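Local coordinates for putative alpha/beta hydrolase fold protein (Candidatus Nitrososphaera gargensis, PDB 5A62) that probably acts as a hydrolase of the alpha/beta hydrolase fold, consistent with a carboxylesterase that cleaves ester bonds, at residues D79-L84 / S106-Q111. Residues are numbered along the deposited sequence; the frame is centred on the assembly and turned at random.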
ATOM      1  N   ASP A  79       3.487   2.256  14.954  1.00  9.26           N
ATOM      2  CA  ASP A  79       4.355   1.448  15.811  1.00  9.55           C
ATOM      3  C   ASP A  79       5.755   2.061  15.875  1.00  8.95           C
ATOM      4  O   ASP A  79       6.346   2.073  16.974  1.00  9.43           O
ATOM      5  CB  ASP A  79       4.384   0.028  15.304  1.00 11.20           C
ATOM      6  CG  ASP A  79       3.062  -0.686  15.415  1.00 15.38           C
ATOM      7  OD1 ASP A  79       2.159  -0.280  16.118  1.00 17.77           O
ATOM      8  OD2 ASP A  79       3.011  -1.780  14.776  1.00 21.58           O
ATOM      9  N   ASP A  80       6.272   2.620  14.813  1.00  8.59           N
ATOM     10  CA  ASP A  80       7.582   3.295  14.876  1.00  9.00           C
ATOM     11  C   ASP A  80       7.532   4.408  15.850  1.00  8.72           C
ATOM     12  O   ASP A  80       8.481   4.645  16.630  1.00  9.32           O
ATOM     13  CB  ASP A  80       7.961   3.889  13.495  1.00  9.81           C
ATOM     14  CG  ASP A  80       8.244   2.843  12.398  1.00 11.71           C
ATOM     15  OD1 ASP A  80       8.512   1.649  12.725  1.00 11.73           O
ATOM     16  OD2 ASP A  80       8.174   3.279  11.217  1.00 11.62           O
ATOM     17  N   LEU A  81       6.472   5.209  15.833  1.00  7.79           N
ATOM     18  CA  LEU A  81       6.321   6.341  16.771  1.00  7.83           C
ATOM     19  C   LEU A  81       6.162   5.842  18.192  1.00  8.58           C
ATOM     20  O   LEU A  81       6.764   6.433  19.117  1.00  8.89           O
ATOM     21  CB  LEU A  81       5.090   7.147  16.384  1.00  8.44           C
ATOM     22  CG  LEU A  81       4.747   8.322  17.286  1.00  9.09           C
ATOM     23  CD1 LEU A  81       5.874   9.286  17.434  1.00 10.42           C
ATOM     24  CD2 LEU A  81       3.481   9.038  16.778  1.00  9.80           C
ATOM     25  N   ARG A  82       5.372   4.805  18.384  1.00  8.99           N
ATOM     26  CA  ARG A  82       5.233   4.233  19.713  1.00  9.88           C
ATOM     27  C   ARG A  82       6.561   3.816  20.275  1.00 10.32           C
ATOM     28  O   ARG A  82       6.869   4.155  21.445  1.00 10.25           O
ATOM     29  CB  ARG A  82       4.268   3.064  19.696  1.00 11.89           C
ATOM     30  CG  ARG A  82       4.016   2.495  21.074  1.00 16.31           C
ATOM     31  CD  ARG A  82       3.272   1.155  21.005  1.00 21.29           C
ATOM     32  NE  ARG A  82       3.753   0.227  19.940  1.00 30.61           N
ATOM     33  CZ  ARG A  82       4.775  -0.628  20.009  1.00 34.40           C
ATOM     34  NH1 ARG A  82       5.521  -0.764  21.093  1.00 33.17           N
ATOM     35  NH2 ARG A  82       5.079  -1.358  18.926  1.00 38.54           N
ATOM     36  N   ARG A  83       7.369   3.187  19.477  1.00  9.98           N
ATOM     37  CA  ARG A  83       8.688   2.729  19.948  1.00 11.13           C
ATOM     38  C   ARG A  83       9.530   3.915  20.286  1.00 10.08           C
ATOM     39  O   ARG A  83      10.274   3.905  21.293  1.00  9.71           O
ATOM     40  CB  ARG A  83       9.353   1.827  18.912  1.00 13.19           C
ATOM     41  CG  ARG A  83       8.641   0.476  18.850  1.00 18.45           C
ATOM     42  CD  ARG A  83       9.403  -0.651  18.215  1.00 25.56           C
ATOM     43  NE  ARG A  83       9.818  -0.210  16.914  1.00 27.31           N
ATOM     44  CZ  ARG A  83       9.101  -0.281  15.798  1.00 29.24           C
ATOM     45  NH1 ARG A  83       7.950  -0.956  15.742  1.00 29.65           N
ATOM     46  NH2 ARG A  83       9.656   0.219  14.686  1.00 29.37           N
ATOM     47  N   LEU A  84       9.499   4.979  19.503  1.00  9.03           N
ATOM     48  CA  LEU A  84      10.315   6.155  19.809  1.00  8.98           C
ATOM     49  C   LEU A  84       9.877   6.808  21.132  1.00  9.78           C
ATOM     50  O   LEU A  84      10.710   7.187  21.945  1.00  9.82           O
ATOM     51  CB  LEU A  84      10.219   7.185  18.659  1.00 10.28           C
ATOM     52  CG  LEU A  84      10.969   8.483  18.879  1.00 11.75           C
ATOM     53  CD1 LEU A  84      12.476   8.267  19.019  1.00 13.05           C
ATOM     54  CD2 LEU A  84      10.661   9.436  17.738  1.00 14.50           C
ATOM     55  N   SER A 106      -3.275  11.291  14.535  1.00  8.04           N
ATOM     56  CA  SER A 106      -4.620  10.891  14.838  0.50  8.15           C
ATOM     57  C   SER A 106      -4.739   9.407  15.182  1.00  9.08           C
ATOM     58  O   SER A 106      -5.426   9.016  16.135  1.00  8.95           O
ATOM     59  CB  SER A 106      -5.532  11.341  13.701  0.50  7.89           C
ATOM     60  OG  SER A 106      -5.383  10.535  12.548  0.50  7.77           O
ATOM     61  N   MET A 107      -4.011   8.553  14.480  1.00  8.96           N
ATOM     62  CA  MET A 107      -4.035   7.148  14.769  1.00  8.59           C
ATOM     63  C   MET A 107      -3.324   6.818  16.062  1.00  8.01           C
ATOM     64  O   MET A 107      -3.741   5.951  16.822  1.00  9.30           O
ATOM     65  CB  MET A 107      -3.340   6.360  13.618  1.00  8.85           C
ATOM     66  CG  MET A 107      -4.163   6.366  12.336  1.00  9.37           C
ATOM     67  SD  MET A 107      -3.393   5.458  10.987  1.00 11.43           S
ATOM     68  CE  MET A 107      -3.463   3.840  11.612  1.00 13.08           C
ATOM     69  N   TYR A 108      -2.268   7.528  16.410  1.00  8.87           N
ATOM     70  CA  TYR A 108      -1.591   7.325  17.631  1.00  9.65           C
ATOM     71  C   TYR A 108      -2.504   7.688  18.805  1.00  9.30           C
ATOM     72  O   TYR A 108      -2.605   6.915  19.731  1.00 10.02           O
ATOM     73  CB  TYR A 108      -0.228   8.096  17.668  1.00 10.14           C
ATOM     74  CG  TYR A 108       0.571   7.794  18.890  1.00 10.75           C
ATOM     75  CD1 TYR A 108       1.436   6.713  18.952  1.00 12.15           C
ATOM     76  CD2 TYR A 108       0.422   8.537  20.028  1.00 11.30           C
ATOM     77  CE1 TYR A 108       2.112   6.448  20.130  1.00 13.67           C
ATOM     78  CE2 TYR A 108       1.159   8.299  21.157  1.00 13.44           C
ATOM     79  CZ  TYR A 108       1.963   7.228  21.186  1.00 13.93           C
ATOM     80  OH  TYR A 108       2.689   6.968  22.360  1.00 18.55           O
ATOM     81  N   ALA A 109      -3.130   8.844  18.722  1.00  9.46           N
ATOM     82  CA  ALA A 109      -4.092   9.261  19.763  1.00 11.31           C
ATOM     83  C   ALA A 109      -5.205   8.275  19.921  1.00 11.76           C
ATOM     84  O   ALA A 109      -5.609   7.929  21.073  1.00 11.59           O
ATOM     85  CB  ALA A 109      -4.641  10.620  19.448  1.00 11.50           C
ATOM     86  N   ALA A 110      -5.693   7.725  18.818  1.00 10.53           N
ATOM     87  CA  ALA A 110      -6.792   6.787  18.873  1.00 10.84           C
ATOM     88  C   ALA A 110      -6.370   5.528  19.568  1.00 12.56           C
ATOM     89  O   ALA A 110      -7.134   4.937  20.368  1.00 13.37           O
ATOM     90  CB  ALA A 110      -7.289   6.491  17.513  1.00 12.32           C
ATOM     91  N   GLN A 111      -5.152   5.102  19.306  1.00 11.68           N
ATOM     92  CA  GLN A 111      -4.659   3.821  19.814  1.00 11.91           C
ATOM     93  C   GLN A 111      -4.059   3.905  21.198  1.00 13.69           C
ATOM     94  O   GLN A 111      -4.033   2.859  21.918  1.00 15.30           O
ATOM     95  CB  GLN A 111      -3.620   3.238  18.812  1.00 13.23           C
ATOM     96  CG  GLN A 111      -4.243   2.765  17.577  1.00 15.85           C
ATOM     97  CD  GLN A 111      -3.223   2.252  16.581  1.00 15.93           C
ATOM     98  OE1 GLN A 111      -2.131   1.756  16.986  1.00 18.37           O
ATOM     99  NE2 GLN A 111      -3.511   2.458  15.267  1.00 18.53           N
TER
HETATM  100  O   HOH W   1       4.463   5.056  23.143  1.00 24.97           O
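The ring of Tyr108 reaches helix 74-87 with its CD1-CE1 side. At that edge, near the ring plane, lies the backbone of Arg82, whose CA is 3.8 Å from Tyr108 CE1, and the Arg82 CB follows close behind. The Leu81 and Tyr108 side chains cross at about a right angle, and the Leu81 CD2 methyl meets the ring obliquely, 3.8 Å from Tyr108 CD1 and about as near to CG. The tyrosine ring also meets that of His112, the planes at about 35°. With CG of Tyr108 anti to the backbone N (chi1 -174°), the ring spans the gap between the helices, where the nearest CA atoms, those of Arg82 and Tyr108, are still 7.8 Å apart. No direct hydrogen bond crosses the contact. Instead, a water in the ring plane sits 2.7 Å from Tyr108 OH and donates to Arg82 O over 3.1 Å, tying the phenol to the neighbouring helix. The Arg82 side chain bends at chi3, and its NH1 makes a salt bridge with Glu86. On the far side of the same helix, Asp79 O and Asp80 CA lie on one face of the Arg83 guanidinium, offset toward its rim, while NH2 pairs with Asp80 OD1 in a salt bridge whose hydrogen bond is weak and bent (2.7 Å, 129°). Apolar packing with one water bridge thus joins two helices of the alpha/beta hydrolase fold, the second, helix 100-111, following the GxSxG turn that probably forms the nucleophile elbow.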